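Local coordinates for uncharacterized protein (PDB 6R1J) that is AhlC, one component of the tripartite alpha-pore forming toxin AHL, and probably helps to build its membrane pore, at residues E79-F84 with L249-A254; D111-D116 with T205-Q210. The protein carries 3 engineered substitutions. All blocks are in the same frame, centred on the assembly; numbering follows the deposited sequence.

Contact 1. Residues E79-F84 with L249-A254; sequences EALKAF and LFFTAA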
ATOM      1  N   GLU A  79      59.526  -4.068  22.530  1.00 74.05           N
ATOM      2  CA  GLU A  79      59.697  -5.218  21.602  1.00 76.99           C
ATOM      3  C   GLU A  79      58.540  -6.196  21.844  1.00 72.65           C
ATOM      4  O   GLU A  79      58.063  -6.786  20.861  1.00 75.72           O
ATOM      5  CB  GLU A  79      61.090  -5.832  21.799  1.00 85.83           C
ATOM      6  CG  GLU A  79      61.454  -6.951  20.829  1.00 95.08           C
ATOM      7  CD  GLU A  79      60.951  -8.350  21.175  1.00107.17           C
ATOM      8  OE1 GLU A  79      60.485  -8.555  22.322  1.00110.23           O
ATOM      9  OE2 GLU A  79      61.035  -9.244  20.297  1.00 99.36           O
ATOM     10  N   ALA A  80      58.111  -6.374  23.101  1.00 66.74           N
ATOM     11  CA  ALA A  80      56.963  -7.232  23.479  1.00 63.60           C
ATOM     12  C   ALA A  80      55.704  -6.623  22.851  1.00 53.45           C
ATOM     13  O   ALA A  80      54.955  -7.395  22.255  1.00 54.51           O
ATOM     14  CB  ALA A  80      56.851  -7.378  24.980  1.00 68.55           C
ATOM     15  N   LEU A  81      55.522  -5.290  22.948  1.00 48.98           N
ATOM     16  CA  LEU A  81      54.419  -4.535  22.300  1.00 56.41           C
ATOM     17  C   LEU A  81      54.373  -4.912  20.817  1.00 58.76           C
ATOM     18  O   LEU A  81      53.329  -5.357  20.360  1.00 56.73           O
ATOM     19  CB  LEU A  81      54.628  -3.018  22.367  1.00 53.06           C
ATOM     20  CG  LEU A  81      54.212  -2.276  23.628  1.00 52.86           C
ATOM     21  CD1 LEU A  81      54.233  -0.786  23.347  1.00 49.19           C
ATOM     22  CD2 LEU A  81      52.829  -2.699  24.106  1.00 54.46           C
ATOM     23  N   LYS A  82      55.471  -4.685  20.091  1.00 65.80           N
ATOM     24  CA  LYS A  82      55.515  -4.866  18.616  1.00 57.68           C
ATOM     25  C   LYS A  82      55.139  -6.306  18.271  1.00 49.26           C
ATOM     26  O   LYS A  82      54.258  -6.459  17.424  1.00 60.86           O
ATOM     27  CB  LYS A  82      56.854  -4.396  18.031  1.00 77.12           C
ATOM     28  CG  LYS A  82      57.150  -2.906  18.213  1.00 83.34           C
ATOM     29  CD  LYS A  82      56.007  -1.959  17.839  1.00 95.98           C
ATOM     30  CE  LYS A  82      56.240  -0.520  18.265  1.00 99.00           C
ATOM     31  NZ  LYS A  82      57.237   0.164  17.409  1.00 99.45           N
ATOM     32  N   ALA A  83      55.736  -7.324  18.892  1.00 48.04           N
ATOM     33  CA  ALA A  83      55.384  -8.747  18.655  1.00 53.36           C
ATOM     34  C   ALA A  83      53.867  -8.983  18.824  1.00 55.06           C
ATOM     35  O   ALA A  83      53.304  -9.807  18.067  1.00 49.94           O
ATOM     36  CB  ALA A  83      56.141  -9.635  19.591  1.00 55.26           C
ATOM     37  N   PHE A  84      53.253  -8.358  19.837  1.00 52.34           N
ATOM     38  CA  PHE A  84      51.799  -8.479  20.171  1.00 47.05           C
ATOM     39  C   PHE A  84      50.989  -7.803  19.049  1.00 46.84           C
ATOM     40  O   PHE A  84      50.116  -8.481  18.455  1.00 47.97           O
ATOM     41  CB  PHE A  84      51.477  -7.836  21.534  1.00 46.42           C
ATOM     42  CG  PHE A  84      50.017  -7.914  21.919  1.00 42.23           C
ATOM     43  CD1 PHE A  84      49.446  -9.131  22.242  1.00 45.51           C
ATOM     44  CD2 PHE A  84      49.211  -6.787  21.888  1.00 42.78           C
ATOM     45  CE1 PHE A  84      48.099  -9.214  22.558  1.00 47.07           C
ATOM     46  CE2 PHE A  84      47.860  -6.870  22.195  1.00 44.74           C
ATOM     47  CZ  PHE A  84      47.316  -8.084  22.544  1.00 43.04           C
ATOM     48  N   LEU A 249      46.309   3.519  26.625  1.00 40.33           N
ATOM     49  CA  LEU A 249      45.193   4.281  26.009  1.00 39.29           C
ATOM     50  C   LEU A 249      44.634   3.518  24.808  1.00 38.75           C
ATOM     51  O   LEU A 249      43.405   3.316  24.779  1.00 37.91           O
ATOM     52  CB  LEU A 249      45.663   5.666  25.582  1.00 42.99           C
ATOM     53  CG  LEU A 249      44.584   6.571  24.988  1.00 44.47           C
ATOM     54  CD1 LEU A 249      43.740   7.195  26.093  1.00 45.48           C
ATOM     55  CD2 LEU A 249      45.216   7.646  24.121  1.00 47.26           C
ATOM     56  N   PHE A 250      45.496   3.074  23.889  1.00 36.47           N
ATOM     57  CA  PHE A 250      45.082   2.397  22.639  1.00 36.33           C
ATOM     58  C   PHE A 250      44.603   0.982  22.948  1.00 38.97           C
ATOM     59  O   PHE A 250      43.678   0.519  22.265  1.00 37.75           O
ATOM     60  CB  PHE A 250      46.183   2.532  21.584  1.00 39.87           C
ATOM     61  CG  PHE A 250      46.304   3.970  21.122  1.00 40.09           C
ATOM     62  CD1 PHE A 250      45.248   4.574  20.452  1.00 41.84           C
ATOM     63  CD2 PHE A 250      47.442   4.719  21.356  1.00 43.44           C
ATOM     64  CE1 PHE A 250      45.316   5.900  20.044  1.00 48.88           C
ATOM     65  CE2 PHE A 250      47.504   6.049  20.959  1.00 49.17           C
ATOM     66  CZ  PHE A 250      46.441   6.639  20.311  1.00 44.52           C
ATOM     67  N   PHE A 251      45.159   0.312  23.960  1.00 36.22           N
ATOM     68  CA  PHE A 251      44.630  -1.015  24.320  1.00 36.84           C
ATOM     69  C   PHE A 251      43.206  -0.817  24.843  1.00 30.07           C
ATOM     70  O   PHE A 251      42.383  -1.646  24.508  1.00 34.36           O
ATOM     71  CB  PHE A 251      45.525  -1.773  25.300  1.00 42.29           C
ATOM     72  CG  PHE A 251      46.793  -2.334  24.701  1.00 47.15           C
ATOM     73  CD1 PHE A 251      46.819  -2.854  23.415  1.00 43.84           C
ATOM     74  CD2 PHE A 251      47.963  -2.390  25.454  1.00 45.75           C
ATOM     75  CE1 PHE A 251      47.977  -3.412  22.900  1.00 50.36           C
ATOM     76  CE2 PHE A 251      49.118  -2.947  24.928  1.00 39.88           C
ATOM     77  CZ  PHE A 251      49.114  -3.478  23.666  1.00 49.49           C
ATOM     78  N   THR A 252      42.969   0.198  25.667  1.00 32.58           N
ATOM     79  CA  THR A 252      41.653   0.457  26.292  1.00 33.90           C
ATOM     80  C   THR A 252      40.638   0.772  25.169  1.00 40.26           C
ATOM     81  O   THR A 252      39.513   0.199  25.199  1.00 34.09           O
ATOM     82  CB  THR A 252      41.769   1.536  27.368  1.00 36.28           C
ATOM     83  OG1 THR A 252      42.714   1.083  28.349  1.00 35.29           O
ATOM     84  CG2 THR A 252      40.438   1.831  28.020  1.00 35.36           C
ATOM     85  N   ALA A 253      41.017   1.626  24.196  1.00 32.87           N
ATOM     86  CA  ALA A 253      40.181   1.966  23.023  1.00 32.47           C
ATOM     87  C   ALA A 253      39.912   0.696  22.236  1.00 31.40           C
ATOM     88  O   ALA A 253      38.714   0.452  21.902  1.00 36.94           O
ATOM     89  CB  ALA A 253      40.842   3.048  22.163  1.00 39.54           C
ATOM     90  N   ALA A 254      40.941  -0.112  21.941  1.00 34.75           N
ATOM     91  CA  ALA A 254      40.766  -1.373  21.188  1.00 31.36           C
ATOM     92  C   ALA A 254      39.771  -2.285  21.924  1.00 36.85           C
ATOM     93  O   ALA A 254      38.943  -2.984  21.275  1.00 32.42           O
ATOM     94  CB  ALA A 254      42.048  -2.087  21.035  1.00 29.94           C
TER

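Contact 2. Residues D111-D116 with T205-Q210; sequences DRITQD and TAFSQQ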
ATOM      1  N   ASP A 111      21.391  -6.030  -4.696  1.00 32.73           N
ATOM      2  CA  ASP A 111      21.290  -5.047  -5.817  1.00 36.00           C
ATOM      3  C   ASP A 111      20.559  -5.664  -7.024  1.00 32.17           C
ATOM      4  O   ASP A 111      19.824  -4.922  -7.689  1.00 35.63           O
ATOM      5  CB  ASP A 111      22.672  -4.518  -6.202  1.00 34.64           C
ATOM      6  CG  ASP A 111      23.274  -3.596  -5.150  1.00 38.70           C
ATOM      7  OD1 ASP A 111      22.562  -3.239  -4.181  1.00 39.81           O
ATOM      8  OD2 ASP A 111      24.437  -3.292  -5.283  1.00 37.58           O
ATOM      9  N   ARG A 112      20.747  -6.958  -7.292  1.00 34.17           N
ATOM     10  CA  ARG A 112      20.070  -7.678  -8.408  1.00 36.41           C
ATOM     11  C   ARG A 112      18.591  -7.785  -8.052  1.00 34.10           C
ATOM     12  O   ARG A 112      17.738  -7.618  -8.948  1.00 32.76           O
ATOM     13  CB  ARG A 112      20.725  -9.029  -8.731  1.00 35.00           C
ATOM     14  CG  ARG A 112      22.080  -8.922  -9.420  1.00 37.34           C
ATOM     15  CD  ARG A 112      22.509 -10.236 -10.057  1.00 39.09           C
ATOM     16  NE  ARG A 112      22.283 -11.405  -9.190  1.00 41.00           N
ATOM     17  CZ  ARG A 112      23.171 -11.845  -8.284  1.00 44.17           C
ATOM     18  NH1 ARG A 112      24.317 -11.214  -8.113  1.00 47.83           N
ATOM     19  NH2 ARG A 112      22.919 -12.910  -7.545  1.00 41.55           N
ATOM     20  N   ILE A 113      18.263  -8.017  -6.785  1.00 28.75           N
ATOM     21  CA  ILE A 113      16.842  -8.029  -6.367  1.00 29.16           C
ATOM     22  C   ILE A 113      16.236  -6.662  -6.675  1.00 26.29           C
ATOM     23  O   ILE A 113      15.161  -6.634  -7.286  1.00 31.52           O
ATOM     24  CB  ILE A 113      16.631  -8.402  -4.871  1.00 29.21           C
ATOM     25  CG1 ILE A 113      17.236  -9.770  -4.570  1.00 35.21           C
ATOM     26  CG2 ILE A 113      15.147  -8.332  -4.613  1.00 27.89           C
ATOM     27  CD1 ILE A 113      16.950 -10.307  -3.177  1.00 37.63           C
ATOM     28  N   THR A 114      16.875  -5.588  -6.269  1.00 31.82           N
ATOM     29  CA  THR A 114      16.334  -4.213  -6.496  1.00 35.59           C
ATOM     30  C   THR A 114      16.108  -3.954  -8.004  1.00 33.91           C
ATOM     31  O   THR A 114      15.055  -3.435  -8.386  1.00 31.12           O
ATOM     32  CB  THR A 114      17.339  -3.165  -6.036  1.00 35.06           C
ATOM     33  OG1 THR A 114      17.671  -3.446  -4.686  1.00 38.58           O
ATOM     34  CG2 THR A 114      16.846  -1.745  -6.195  1.00 38.68           C
ATOM     35  N   GLN A 115      17.062  -4.316  -8.854  1.00 31.60           N
ATOM     36  CA  GLN A 115      16.912  -4.127 -10.338  1.00 34.88           C
ATOM     37  C   GLN A 115      15.742  -4.962 -10.865  1.00 30.02           C
ATOM     38  O   GLN A 115      14.874  -4.418 -11.618  1.00 32.03           O
ATOM     39  CB  GLN A 115      18.271  -4.341 -11.033  1.00 32.69           C
ATOM     40  CG  GLN A 115      19.303  -3.290 -10.629  1.00 35.95           C
ATOM     41  CD  GLN A 115      18.902  -1.895 -11.048  1.00 38.67           C
ATOM     42  OE1 GLN A 115      18.346  -1.696 -12.121  1.00 39.03           O
ATOM     43  NE2 GLN A 115      19.178  -0.902 -10.213  1.00 36.86           N
ATOM     44  N   ASP A 116      15.603  -6.224 -10.455  1.00 29.60           N
ATOM     45  CA  ASP A 116      14.474  -7.062 -10.892  1.00 30.63           C
ATOM     46  C   ASP A 116      13.165  -6.461 -10.354  1.00 32.90           C
ATOM     47  O   ASP A 116      12.129  -6.481 -11.060  1.00 29.96           O
ATOM     48  CB  ASP A 116      14.710  -8.527 -10.534  1.00 33.63           C
ATOM     49  CG  ASP A 116      15.742  -9.209 -11.436  1.00 39.46           C
ATOM     50  OD1 ASP A 116      15.664  -8.958 -12.657  1.00 35.01           O
ATOM     51  OD2 ASP A 116      16.599  -9.989 -10.908  1.00 34.14           O
ATOM     52  N   THR A 205       9.959  -7.186  -1.727  1.00 30.93           N
ATOM     53  CA  THR A 205      10.356  -5.924  -1.046  1.00 32.14           C
ATOM     54  C   THR A 205      10.698  -6.271   0.418  1.00 31.61           C
ATOM     55  O   THR A 205      11.660  -5.727   0.951  1.00 34.16           O
ATOM     56  CB  THR A 205       9.251  -4.857  -1.123  1.00 30.78           C
ATOM     57  OG1 THR A 205       9.029  -4.597  -2.509  1.00 34.72           O
ATOM     58  CG2 THR A 205       9.624  -3.575  -0.401  1.00 32.87           C
ATOM     59  N   ALA A 206       9.926  -7.155   1.029  1.00 33.13           N
ATOM     60  CA  ALA A 206      10.131  -7.521   2.449  1.00 33.46           C
ATOM     61  C   ALA A 206      11.461  -8.264   2.547  1.00 33.28           C
ATOM     62  O   ALA A 206      12.242  -8.021   3.468  1.00 32.40           O
ATOM     63  CB  ALA A 206       8.961  -8.308   2.941  1.00 36.19           C
ATOM     64  N   PHE A 207      11.750  -9.135   1.590  1.00 33.26           N
ATOM     65  CA  PHE A 207      13.011  -9.919   1.589  1.00 30.42           C
ATOM     66  C   PHE A 207      14.189  -8.963   1.533  1.00 30.13           C
ATOM     67  O   PHE A 207      15.132  -9.047   2.305  1.00 33.09           O
ATOM     68  CB  PHE A 207      13.045 -10.932   0.448  1.00 30.67           C
ATOM     69  CG  PHE A 207      14.286 -11.784   0.467  1.00 30.12           C
ATOM     70  CD1 PHE A 207      15.493 -11.282   0.028  1.00 33.01           C
ATOM     71  CD2 PHE A 207      14.239 -13.075   0.974  1.00 33.49           C
ATOM     72  CE1 PHE A 207      16.645 -12.061   0.079  1.00 32.89           C
ATOM     73  CE2 PHE A 207      15.382 -13.856   0.999  1.00 32.95           C
ATOM     74  CZ  PHE A 207      16.583 -13.346   0.558  1.00 28.41           C
ATOM     75  N   SER A 208      14.108  -8.016   0.628  1.00 30.93           N
ATOM     76  CA  SER A 208      15.124  -6.969   0.425  1.00 32.65           C
ATOM     77  C   SER A 208      15.264  -6.036   1.656  1.00 32.36           C
ATOM     78  O   SER A 208      16.377  -5.638   1.938  1.00 31.96           O
ATOM     79  CB  SER A 208      14.777  -6.213  -0.829  1.00 34.36           C
ATOM     80  OG  SER A 208      15.726  -5.185  -1.039  1.00 42.60           O
ATOM     81  N   GLN A 209      14.178  -5.660   2.326  1.00 30.00           N
ATOM     82  CA  GLN A 209      14.262  -4.865   3.588  1.00 34.83           C
ATOM     83  C   GLN A 209      15.052  -5.691   4.636  1.00 29.00           C
ATOM     84  O   GLN A 209      15.972  -5.151   5.213  1.00 30.88           O
ATOM     85  CB  GLN A 209      12.850  -4.459   4.033  1.00 38.29           C
ATOM     86  CG  GLN A 209      12.776  -3.560   5.284  1.00 42.98           C
ATOM     87  CD  GLN A 209      12.833  -4.359   6.579  1.00 40.56           C
ATOM     88  OE1 GLN A 209      12.261  -5.439   6.704  1.00 37.60           O
ATOM     89  NE2 GLN A 209      13.587  -3.854   7.539  1.00 40.53           N
ATOM     90  N   GLN A 210      14.706  -6.950   4.874  1.00 30.44           N
ATOM     91  CA  GLN A 210      15.430  -7.830   5.829  1.00 31.04           C
ATOM     92  C   GLN A 210      16.874  -8.013   5.362  1.00 34.27           C
ATOM     93  O   GLN A 210      17.819  -7.931   6.192  1.00 30.78           O
ATOM     94  CB  GLN A 210      14.698  -9.156   5.965  1.00 29.07           C
ATOM     95  CG  GLN A 210      13.297  -9.004   6.530  1.00 30.53           C
ATOM     96  CD  GLN A 210      13.289  -8.716   8.017  1.00 34.06           C
ATOM     97  OE1 GLN A 210      14.254  -9.038   8.713  1.00 33.11           O
ATOM     98  NE2 GLN A 210      12.204  -8.105   8.477  1.00 34.35           N
TER

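Contact 1. Residues E79-F84 with L249-A254
Leu81 and Phe84, the two residues that reach Phe251, follow a helix start at which a single oxygen, Asn77 OD1, takes hydrogen bonds from the backbone N of both Glu79 and Ala80. That grip satisfies two N-H groups that have no carbonyl of a preceding turn to bond. Regular helix follows, with Phe84 N 3.1 Å from Ala80 O. The opposing backbone stays distant: the nearest pair of CA atoms, Leu81 and Phe251, is 10.6 Å apart, so long side chains must span the gap. Phe251 spans about half of it. Its CG lies beside the backbone N and anti to the carbonyl carbon (chi1 -74°), and the ring extends toward helix 78-157 with CZ and its two neighbours leading. CE1 meets the edge of the Phe84 ring, near that ring's plane, 3.5 Å from Phe84 CE2. The two ring planes are turned almost perpendicular, at 82°, with centroids 5.5 Å apart. This is an oblique aromatic pair joined through a few rim carbons, within a long, all-helical bundle in which helices 78-157 and 244-264 bring together parts far apart in sequence. On Phe84, a CG anti to the backbone N (chi1 179°) turns the ring toward helix 244-264. Leu81 packs at the CE2-CZ bond of Phe251, Phe84 at CE1 and CZ; the CD2 branch of Leu81 lies 3.8 Å from Phe251 CE2 and equally near CZ. A branched aliphatic end suits this place, since a single methyl has no plane of its own to align and can pack obliquely on the ring. Helix 28-70 adds Leu66 against Phe251 and Gln65 and Gln69 against Phe84; Phe76, from a loop, packs on Leu81. On helix 244-264, Leu249 and Phe250 pack on Thr156 of the second subunit.

Contact 2. Residues D111-D116 with T205-Q210
Around Ile113 and Ser208, whose CA atoms come within 7.1 Å of each other, two roughly antiparallel helices run side by side; the axes of the two segments pass 10.3 Å apart, with their directions at 152°. Serine suits this close point because its side chain is short: its CB lies 4.4 Å from the CG2 methyl of Ile113. The longer branch of Ile113 goes to Phe207. With CG1 beside the backbone N and chi2 nearly extended at -173°, CD1 reaches 3.7 Å from Phe207 CD1 and lies just as near CE1, so the methyl meets the CD1-CE1 bond of the ring obliquely. The two side chains cross at about a right angle. Phe207 also packs on Met13, Ala16 and Ile20 of helix 5-21, and Ile113 on Asn36 of helix 28-70, which places the pair within the helical bundle. Next to this apolar pair the contact turns polar. Thr114 OG1 and Ser208 OG are 4.5 Å apart and share no hydrogen bond; each is bound to Asn110 instead, Thr114 OG1 at its backbone O and Ser208 OG at its side-chain OD1. Adhesion between the two segments therefore rests on van der Waals packing, while a hydroxyl bond that bridges the helices runs from Ser208 OG to Asn110 OD1, one residue outside the segment.

Overall arrangement
Helix 78-157 carries one side of both contacts. Contact 1 uses its beginning, and the centre of that contact lies about 41 Å from the centre of the chain, whereas contact 2 lies some 3 Å from that centre; the two are 43 Å apart between centres and about 26 Å between nearest atoms. Along the chain contact 2 is nested within contact 1: 79-84, 111-116, 205-210, then 249-254. The partners, helices 163-236 and 244-264, are consecutive and supply Thr224 and Asp264 to a sodium site. Helix 78-157 is thus tied at one end and near the middle of an elongated bundle, and both contacts adjoin the second subunit of the soluble four-chain assembly.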